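Local coordinates for hemoglobin-like protein (Methylacidiphilum infernorum, PDB 4NK2), which binds heme and, as a group II truncated hemoglobin, probably binds and carries oxygen, at residues R134-L145 with F158-I167. Numbering follows the deposited sequence.
Sequences REIWLACYKHAL and FWQWIESFSI. With HEM (protoporphyrin IX containing Fe), chain C.
Arg134 reaches across with an extended side chain to Glu163 and Ser166 and makes three polar contacts there. Its guanidinium edge does the bonding. NE donates to Ser166 OG (2.9 Å), and NH2 donates to the backbone Glu163 O at 2.8 Å in a nearly straight bond. NH2 also forms a salt bridge with Glu163 OE2 at 3.1 Å, although the carboxylate is turned 77° from the guanidinium plane. Leu138 CD1 lies over the rim of one guanidinium face and Ile167 CG1 over the rim of the opposite one. Ser166 OG donates a hydrogen bond to Ile162 O, one turn back. Arg134 NH1 bonds Arg180 O, and Glu163 OE2 is shared with Arg181 and the Val182 amide. Replacing Arg134 with a leucine would probably leave Glu163 O and Ser166 OG without this donor and cost Glu163 one arginine partner.

Segments 134-145 and 158-165, on helices 131-147 and 155-165, run antiparallel (167°). These helices correspond to the G and H helices of the globin fold, and in this truncated hemoglobin they pack beside the heme. Trp137 lies with one ring face over the porphyrin, its CZ2 3.4 Å from heme C1C, probably on the distal side, across the heme from the axial ligand His124. Tyr141 CD1 lies over the rim of its other face, and Ile162 CB meets its edge.

Ile162 has CG1 between the backbone N and carbonyl carbon (chi1 58°), which sends CD1 over the face of Tyr141, 3.9 Å from the ring centroid. Phe158 turns its edge to Tyr141 in an offset edge-to-face pair, centroids 5.5 Å apart. Leu145 CD2 packs on Phe158, and its CD1 meets the edge of Trp159. The same indole edge abuts the backbone of 134-145, with Trp159 CH2 3.6 Å from Leu138 O.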
ATOM      1  N   ARG A 134      10.028   4.862   5.412  1.00 31.80           N
ATOM      2  CA  ARG A 134       9.589   5.768   6.471  1.00 30.61           C
ATOM      3  C   ARG A 134      10.540   5.724   7.661  1.00 32.78           C
ATOM      4  O   ARG A 134      10.855   6.769   8.241  1.00 30.02           O
ATOM      5  CB  ARG A 134       8.166   5.448   6.945  1.00 29.25           C
ATOM      6  CG  ARG A 134       7.897   5.993   8.357  1.00 29.77           C
ATOM      7  CD  ARG A 134       6.449   5.783   8.809  1.00 31.88           C
ATOM      8  NE  ARG A 134       6.245   6.249  10.177  1.00 28.45           N
ATOM      9  CZ  ARG A 134       6.377   5.490  11.265  1.00 33.75           C
ATOM     10  NH1 ARG A 134       6.692   4.203  11.156  1.00 28.64           N
ATOM     11  NH2 ARG A 134       6.177   6.017  12.469  1.00 29.52           N
ATOM     12  N   GLU A 135      11.009   4.532   8.023  1.00 29.49           N
ATOM     13  CA  GLU A 135      11.922   4.412   9.164  1.00 36.72           C
ATOM     14  C   GLU A 135      13.208   5.172   8.898  1.00 38.12           C
ATOM     15  O   GLU A 135      13.707   5.893   9.765  1.00 32.07           O
ATOM     16  CB  GLU A 135      12.238   2.944   9.475  1.00 36.00           C
ATOM     17  CG  GLU A 135      11.034   2.147   9.943  1.00 37.44           C
ATOM     18  CD  GLU A 135      11.426   0.811  10.556  1.00 47.72           C
ATOM     19  OE1 GLU A 135      12.619   0.626  10.894  1.00 50.95           O
ATOM     20  OE2 GLU A 135      10.534  -0.049  10.707  1.00 41.85           O
ATOM     21  N   ILE A 136      13.742   5.011   7.692  1.00 29.92           N
ATOM     22  CA  ILE A 136      14.972   5.703   7.309  1.00 32.19           C
ATOM     23  C   ILE A 136      14.759   7.220   7.228  1.00 31.29           C
ATOM     24  O   ILE A 136      15.588   7.992   7.699  1.00 35.07           O
ATOM     25  CB  ILE A 136      15.530   5.171   5.968  1.00 33.39           C
ATOM     26  CG1 ILE A 136      16.052   3.734   6.130  1.00 34.73           C
ATOM     27  CG2 ILE A 136      16.632   6.086   5.447  1.00 31.95           C
ATOM     28  CD1 ILE A 136      16.371   3.065   4.773  1.00 37.72           C
ATOM     29  N   TRP A 137      13.646   7.651   6.638  1.00 27.99           N
ATOM     30  CA  TRP A 137      13.311   9.078   6.583  1.00 27.42           C
ATOM     31  C   TRP A 137      13.255   9.656   8.004  1.00 29.37           C
ATOM     32  O   TRP A 137      13.768  10.747   8.263  1.00 28.13           O
ATOM     33  CB  TRP A 137      11.968   9.241   5.865  1.00 28.74           C
ATOM     34  CG  TRP A 137      11.446  10.654   5.613  1.00 27.99           C
ATOM     35  CD1 TRP A 137      11.556  11.381   4.455  1.00 29.74           C
ATOM     36  CD2 TRP A 137      10.651  11.449   6.507  1.00 28.16           C
ATOM     37  NE1 TRP A 137      10.905  12.589   4.588  1.00 27.19           N
ATOM     38  CE2 TRP A 137      10.342  12.655   5.838  1.00 30.19           C
ATOM     39  CE3 TRP A 137      10.190  11.264   7.817  1.00 27.42           C
ATOM     40  CZ2 TRP A 137       9.594  13.671   6.434  1.00 28.19           C
ATOM     41  CZ3 TRP A 137       9.436  12.269   8.408  1.00 26.55           C
ATOM     42  CH2 TRP A 137       9.154  13.462   7.720  1.00 29.11           C
ATOM     43  N   LEU A 138      12.647   8.915   8.926  1.00 28.38           N
ATOM     44  CA  LEU A 138      12.585   9.336  10.333  1.00 31.56           C
ATOM     45  C   LEU A 138      13.949   9.381  11.022  1.00 30.88           C
ATOM     46  O   LEU A 138      14.237  10.318  11.779  1.00 35.55           O
ATOM     47  CB  LEU A 138      11.631   8.425  11.121  1.00 30.11           C
ATOM     48  CG  LEU A 138      10.140   8.721  10.929  1.00 31.13           C
ATOM     49  CD1 LEU A 138       9.275   7.732  11.692  1.00 29.31           C
ATOM     50  CD2 LEU A 138       9.814  10.157  11.391  1.00 29.64           C
ATOM     51  N   ALA A 139      14.795   8.379  10.794  1.00 31.51           N
ATOM     52  CA  ALA A 139      16.104   8.374  11.454  1.00 35.20           C
ATOM     53  C   ALA A 139      16.944   9.530  10.953  1.00 34.48           C
ATOM     54  O   ALA A 139      17.741  10.110  11.702  1.00 31.12           O
ATOM     55  CB  ALA A 139      16.821   7.063  11.226  1.00 34.47           C
ATOM     56  N   CYS A 140      16.785   9.856   9.674  1.00 29.30           N
ATOM     57  CA  CYS A 140      17.450  11.024   9.121  1.00 28.71           C
ATOM     58  C   CYS A 140      16.960  12.300   9.793  1.00 27.70           C
ATOM     59  O   CYS A 140      17.714  13.269   9.912  1.00 27.84           O
ATOM     60  CB  CYS A 140      17.211  11.127   7.614  1.00 31.59           C
ATOM     61  SG  CYS A 140      18.141   9.900   6.663  1.00 32.49           S
ATOM     62  N   TYR A 141      15.690  12.327  10.190  1.00 29.99           N
ATOM     63  CA  TYR A 141      15.144  13.529  10.815  1.00 29.26           C
ATOM     64  C   TYR A 141      15.609  13.631  12.262  1.00 29.50           C
ATOM     65  O   TYR A 141      15.934  14.728  12.748  1.00 31.01           O
ATOM     66  CB  TYR A 141      13.621  13.530  10.745  1.00 25.42           C
ATOM     67  CG  TYR A 141      13.055  14.797  10.162  1.00 31.72           C
ATOM     68  CD1 TYR A 141      12.123  14.749   9.137  1.00 27.35           C
ATOM     69  CD2 TYR A 141      13.432  16.041  10.655  1.00 27.45           C
ATOM     70  CE1 TYR A 141      11.583  15.899   8.601  1.00 29.44           C
ATOM     71  CE2 TYR A 141      12.897  17.205  10.118  1.00 29.53           C
ATOM     72  CZ  TYR A 141      11.974  17.120   9.089  1.00 33.13           C
ATOM     73  OH  TYR A 141      11.430  18.267   8.538  1.00 29.97           O
ATOM     74  N   LYS A 142      15.642  12.495  12.953  1.00 30.93           N
ATOM     75  CA  LYS A 142      16.170  12.459  14.326  1.00 26.93           C
ATOM     76  C   LYS A 142      17.568  13.067  14.356  1.00 30.37           C
ATOM     77  O   LYS A 142      17.871  13.946  15.185  1.00 28.22           O
ATOM     78  CB  LYS A 142      16.205  11.016  14.847  1.00 26.57           C
ATOM     79  CG  LYS A 142      16.668  10.900  16.317  1.00 35.08           C
ATOM     80  CD  LYS A 142      16.842   9.434  16.745  1.00 37.24           C
ATOM     81  CE  LYS A 142      18.065   8.808  16.113  1.00 41.01           C
ATOM     82  NZ  LYS A 142      18.324   7.424  16.623  1.00 44.14           N
ATOM     83  N   HIS A 143      18.434  12.618  13.456  1.00 27.94           N
ATOM     84  CA  HIS A 143      19.781  13.204  13.383  1.00 32.63           C
ATOM     85  C   HIS A 143      19.795  14.687  13.027  1.00 35.63           C
ATOM     86  O   HIS A 143      20.539  15.464  13.647  1.00 31.73           O
ATOM     87  CB  HIS A 143      20.683  12.400  12.446  1.00 33.18           C
ATOM     88  CG  HIS A 143      21.129  11.106  13.042  1.00 42.46           C
ATOM     89  ND1 HIS A 143      20.455   9.922  12.839  1.00 42.64           N
ATOM     90  CD2 HIS A 143      22.152  10.819  13.884  1.00 38.16           C
ATOM     91  CE1 HIS A 143      21.060   8.952  13.505  1.00 42.95           C
ATOM     92  NE2 HIS A 143      22.092   9.473  14.148  1.00 48.63           N
ATOM     93  N   ALA A 144      18.992  15.093  12.040  1.00 29.98           N
ATOM     94  CA  ALA A 144      18.917  16.521  11.704  1.00 32.45           C
ATOM     95  C   ALA A 144      18.529  17.358  12.926  1.00 30.38           C
ATOM     96  O   ALA A 144      19.119  18.409  13.182  1.00 28.19           O
ATOM     97  CB  ALA A 144      17.942  16.774  10.541  1.00 26.10           C
ATOM     98  N   LEU A 145      17.507  16.910  13.653  1.00 27.15           N
ATOM     99  CA  LEU A 145      17.003  17.643  14.811  1.00 31.47           C
ATOM    100  C   LEU A 145      18.118  17.889  15.813  1.00 31.77           C
ATOM    101  O   LEU A 145      18.255  18.994  16.347  1.00 33.67           O
ATOM    102  CB  LEU A 145      15.851  16.871  15.468  1.00 27.44           C
ATOM    103  CG  LEU A 145      14.519  16.984  14.709  1.00 30.77           C
ATOM    104  CD1 LEU A 145      13.490  15.941  15.166  1.00 28.08           C
ATOM    105  CD2 LEU A 145      13.962  18.386  14.860  1.00 26.27           C
ATOM    106  N   PHE A 158       7.473  18.536  17.819  1.00 29.08           N
ATOM    107  CA  PHE A 158       7.844  18.336  16.419  1.00 26.54           C
ATOM    108  C   PHE A 158       7.960  16.848  16.080  1.00 32.31           C
ATOM    109  O   PHE A 158       7.439  16.383  15.053  1.00 27.22           O
ATOM    110  CB  PHE A 158       9.160  19.053  16.102  1.00 29.70           C
ATOM    111  CG  PHE A 158       9.492  19.073  14.629  1.00 33.99           C
ATOM    112  CD1 PHE A 158      10.294  18.084  14.067  1.00 30.79           C
ATOM    113  CD2 PHE A 158       8.962  20.050  13.796  1.00 35.25           C
ATOM    114  CE1 PHE A 158      10.581  18.087  12.698  1.00 27.51           C
ATOM    115  CE2 PHE A 158       9.245  20.058  12.421  1.00 29.78           C
ATOM    116  CZ  PHE A 158      10.058  19.079  11.881  1.00 28.38           C
ATOM    117  N   TRP A 159       8.664  16.100  16.923  1.00 29.29           N
ATOM    118  CA  TRP A 159       8.875  14.679  16.662  1.00 28.53           C
ATOM    119  C   TRP A 159       7.558  13.911  16.572  1.00 30.86           C
ATOM    120  O   TRP A 159       7.361  13.105  15.657  1.00 30.97           O
ATOM    121  CB  TRP A 159       9.761  14.024  17.735  1.00 28.75           C
ATOM    122  CG  TRP A 159       9.916  12.553  17.451  1.00 28.73           C
ATOM    123  CD1 TRP A 159       9.242  11.507  18.040  1.00 28.22           C
ATOM    124  CD2 TRP A 159      10.763  11.972  16.454  1.00 30.28           C
ATOM    125  NE1 TRP A 159       9.643  10.311  17.474  1.00 30.04           N
ATOM    126  CE2 TRP A 159      10.567  10.572  16.494  1.00 29.98           C
ATOM    127  CE3 TRP A 159      11.669  12.505  15.528  1.00 29.72           C
ATOM    128  CZ2 TRP A 159      11.253   9.698  15.650  1.00 25.87           C
ATOM    129  CZ3 TRP A 159      12.351  11.635  14.693  1.00 30.51           C
ATOM    130  CH2 TRP A 159      12.145  10.246  14.768  1.00 28.74           C
ATOM    131  N   GLN A 160       6.667  14.118  17.521  1.00 26.55           N
ATOM    132  CA  GLN A 160       5.441  13.354  17.531  1.00 31.31           C
ATOM    133  C   GLN A 160       4.587  13.687  16.315  0.87 32.54           C
ATOM    134  O   GLN A 160       3.847  12.865  15.831  1.00 31.90           O
ATOM    135  CB  GLN A 160       4.681  13.545  18.838  1.00 33.60           C
ATOM    136  CG  GLN A 160       3.875  14.800  18.904  0.74 35.65           C
ATOM    137  OE1 GLN A 160       3.698  14.428  21.270  1.00 43.57           O
ATOM    138  NE2 GLN A 160       2.428  16.049  20.373  1.00 40.36           N
ATOM    139  N   TRP A 161       4.735  14.897  15.805  1.00 28.42           N
ATOM    140  CA  TRP A 161       4.063  15.256  14.554  1.00 31.16           C
ATOM    141  C   TRP A 161       4.578  14.429  13.380  1.00 32.88           C
ATOM    142  O   TRP A 161       3.801  13.751  12.701  1.00 30.84           O
ATOM    143  CB  TRP A 161       4.209  16.748  14.247  1.00 30.22           C
ATOM    144  CG  TRP A 161       3.676  17.118  12.876  1.00 30.73           C
ATOM    145  CD1 TRP A 161       2.462  16.767  12.343  1.00 32.75           C
ATOM    146  CD2 TRP A 161       4.338  17.911  11.878  1.00 29.32           C
ATOM    147  NE1 TRP A 161       2.336  17.296  11.069  1.00 28.54           N
ATOM    148  CE2 TRP A 161       3.474  17.996  10.764  1.00 30.45           C
ATOM    149  CE3 TRP A 161       5.581  18.555  11.822  1.00 27.89           C
ATOM    150  CZ2 TRP A 161       3.813  18.703   9.605  1.00 32.91           C
ATOM    151  CZ3 TRP A 161       5.918  19.252  10.678  1.00 29.99           C
ATOM    152  CH2 TRP A 161       5.031  19.325   9.580  1.00 33.38           C
ATOM    153  N   ILE A 162       5.879  14.465  13.118  1.00 29.03           N
ATOM    154  CA  ILE A 162       6.367  13.722  11.944  1.00 29.91           C
ATOM    155  C   ILE A 162       6.318  12.200  12.127  1.00 30.97           C
ATOM    156  O   ILE A 162       6.116  11.469  11.153  1.00 29.70           O
ATOM    157  CB  ILE A 162       7.792  14.155  11.503  1.00 30.32           C
ATOM    158  CG1 ILE A 162       8.803  13.964  12.643  1.00 27.77           C
ATOM    159  CG2 ILE A 162       7.782  15.595  11.038  1.00 27.54           C
ATOM    160  CD1 ILE A 162      10.259  14.150  12.209  1.00 27.23           C
ATOM    161  N   GLU A 163       6.545  11.717  13.347  1.00 28.40           N
ATOM    162  CA  GLU A 163       6.497  10.270  13.601  1.00 30.68           C
ATOM    163  C   GLU A 163       5.135   9.705  13.254  1.00 32.16           C
ATOM    164  O   GLU A 163       5.032   8.603  12.714  1.00 32.39           O
ATOM    165  CB  GLU A 163       6.803   9.938  15.072  1.00 32.07           C
ATOM    166  CG  GLU A 163       6.911   8.432  15.352  1.00 31.30           C
ATOM    167  CD  GLU A 163       5.558   7.737  15.556  1.00 33.99           C
ATOM    168  OE1 GLU A 163       4.536   8.423  15.839  1.00 29.62           O
ATOM    169  OE2 GLU A 163       5.524   6.481  15.466  1.00 33.45           O
ATOM    170  N   SER A 164       4.076  10.445  13.573  1.00 26.66           N
ATOM    171  CA  SER A 164       2.741   9.947  13.260  1.00 32.32           C
ATOM    172  C   SER A 164       2.305  10.302  11.844  1.00 33.24           C
ATOM    173  O   SER A 164       1.742   9.462  11.148  1.00 33.82           O
ATOM    174  CB  SER A 164       1.704  10.438  14.271  1.00 34.46           C
ATOM    175  OG  SER A 164       0.419   9.973  13.887  1.00 36.76           O
ATOM    176  N   PHE A 165       2.556  11.541  11.424  1.00 29.76           N
ATOM    177  CA  PHE A 165       2.097  11.996  10.113  1.00 31.83           C
ATOM    178  C   PHE A 165       2.744  11.157   9.019  1.00 29.87           C
ATOM    179  O   PHE A 165       2.124  10.868   7.990  1.00 30.06           O
ATOM    180  CB  PHE A 165       2.449  13.472   9.908  1.00 29.34           C
ATOM    181  CG  PHE A 165       1.734  14.120   8.744  1.00 38.09           C
ATOM    182  CD1 PHE A 165       0.469  13.697   8.356  1.00 34.83           C
ATOM    183  CD2 PHE A 165       2.324  15.167   8.049  1.00 38.23           C
ATOM    184  CE1 PHE A 165      -0.194  14.310   7.292  1.00 36.49           C
ATOM    185  CE2 PHE A 165       1.667  15.779   6.976  1.00 40.64           C
ATOM    186  CZ  PHE A 165       0.414  15.346   6.600  1.00 32.75           C
ATOM    187  N   SER A 166       3.998  10.766   9.238  1.00 30.09           N
ATOM    188  CA  SER A 166       4.737   9.988   8.245  1.00 30.13           C
ATOM    189  C   SER A 166       4.072   8.641   7.966  1.00 33.19           C
ATOM    190  O   SER A 166       4.234   8.067   6.884  1.00 29.91           O
ATOM    191  CB  SER A 166       6.199   9.789   8.672  1.00 31.59           C
ATOM    192  OG  SER A 166       6.316   9.141   9.938  1.00 27.07           O
ATOM    193  N   ILE A 167       3.316   8.119   8.923  1.00 30.04           N
ATOM    194  CA  ILE A 167       2.662   6.829   8.674  1.00 33.00           C
ATOM    195  C   ILE A 167       1.711   6.897   7.467  1.00 31.16           C
ATOM    196  O   ILE A 167       1.571   5.921   6.723  1.00 31.97           O
ATOM    197  CB  ILE A 167       1.900   6.337   9.906  1.00 29.92           C
ATOM    198  CG1 ILE A 167       2.886   6.079  11.058  1.00 31.02           C
ATOM    199  CG2 ILE A 167       1.155   5.069   9.581  1.00 31.17           C
ATOM    200  CD1 ILE A 167       2.200   5.720  12.372  1.00 32.10           C
TER
HETATM  201  CHA HEM C 700       7.894  15.604  -1.408  1.00 33.61           C
HETATM  202  CHB HEM C 700       9.892  11.492   0.170  1.00 31.63           C
HETATM  203  CHC HEM C 700       7.274  11.834   4.272  1.00 29.15           C
HETATM  204  CHD HEM C 700       6.902  16.589   3.260  1.00 31.96           C
HETATM  205  C1A HEM C 700       8.597  14.425  -1.405  1.00 35.75           C
HETATM  206  C2A HEM C 700       9.278  13.802  -2.538  1.00 31.36           C
HETATM  207  C3A HEM C 700       9.828  12.659  -2.076  1.00 34.76           C
HETATM  208  C4A HEM C 700       9.510  12.525  -0.660  1.00 33.80           C
HETATM  209  CMA HEM C 700      10.675  11.631  -2.858  1.00 33.45           C
HETATM  210  CAA HEM C 700       9.333  14.366  -3.988  1.00 36.72           C
HETATM  211  CBA HEM C 700       8.208  13.679  -4.790  1.00 39.48           C
HETATM  212  CGA HEM C 700       8.048  14.116  -6.243  1.00 43.92           C
HETATM  213  O1A HEM C 700       7.888  13.229  -7.129  1.00 45.26           O
HETATM  214  O2A HEM C 700       8.060  15.339  -6.553  1.00 46.75           O
HETATM  215  C1B HEM C 700       9.301  11.146   1.376  1.00 33.86           C
HETATM  216  C2B HEM C 700       9.414   9.878   2.078  1.00 31.07           C
HETATM  217  C3B HEM C 700       8.692   9.969   3.210  1.00 32.51           C
HETATM  218  C4B HEM C 700       8.092  11.298   3.281  1.00 31.77           C
HETATM  219  CMB HEM C 700      10.228   8.645   1.634  1.00 28.24           C
HETATM  220  CAB HEM C 700       8.544   8.836   4.243  1.00 29.08           C
HETATM  221  CBB HEM C 700       7.577   8.905   5.166  1.00 32.62           C
HETATM  222  C1C HEM C 700       6.976  13.178   4.399  1.00 27.99           C
HETATM  223  C2C HEM C 700       6.350  13.852   5.529  1.00 30.36           C
HETATM  224  C3C HEM C 700       6.244  15.162   5.232  1.00 32.92           C
HETATM  225  C4C HEM C 700       6.810  15.376   3.914  1.00 31.62           C
HETATM  226  CMC HEM C 700       5.868  13.163   6.825  1.00 27.09           C
HETATM  227  CAC HEM C 700       5.665  16.297   6.109  1.00 35.17           C
HETATM  228  CBC HEM C 700       5.534  16.161   7.436  1.00 38.77           C
HETATM  229  C1D HEM C 700       7.001  16.769   1.899  1.00 30.51           C
HETATM  230  C2D HEM C 700       6.607  17.953   1.151  1.00 29.49           C
HETATM  231  C3D HEM C 700       6.935  17.634  -0.300  1.00 33.40           C
HETATM  232  C4D HEM C 700       7.478  16.294  -0.294  1.00 33.42           C
HETATM  233  CMD HEM C 700       6.006  19.279   1.678  1.00 29.08           C
HETATM  234  CAD HEM C 700       6.691  18.548  -1.521  1.00 33.14           C
HETATM  235  CBD HEM C 700       5.224  18.367  -1.925  1.00 31.59           C
HETATM  236  CGD HEM C 700       4.972  19.255  -3.123  1.00 36.24           C
HETATM  237  O1D HEM C 700       5.471  18.922  -4.224  1.00 37.48           O
HETATM  238  O2D HEM C 700       4.284  20.299  -2.968  1.00 33.73           O
HETATM  239  NA  HEM C 700       8.764  13.625  -0.291  1.00 31.18           N
HETATM  240  NB  HEM C 700       8.495  11.971   2.147  1.00 27.97           N
HETATM  241  NC  HEM C 700       7.240  14.154   3.447  1.00 31.53           N
HETATM  242  ND  HEM C 700       7.504  15.827   1.015  1.00 31.06           N
HETATM  243 FE   HEM C 700       7.914  13.858   1.571  1.00 30.91          FE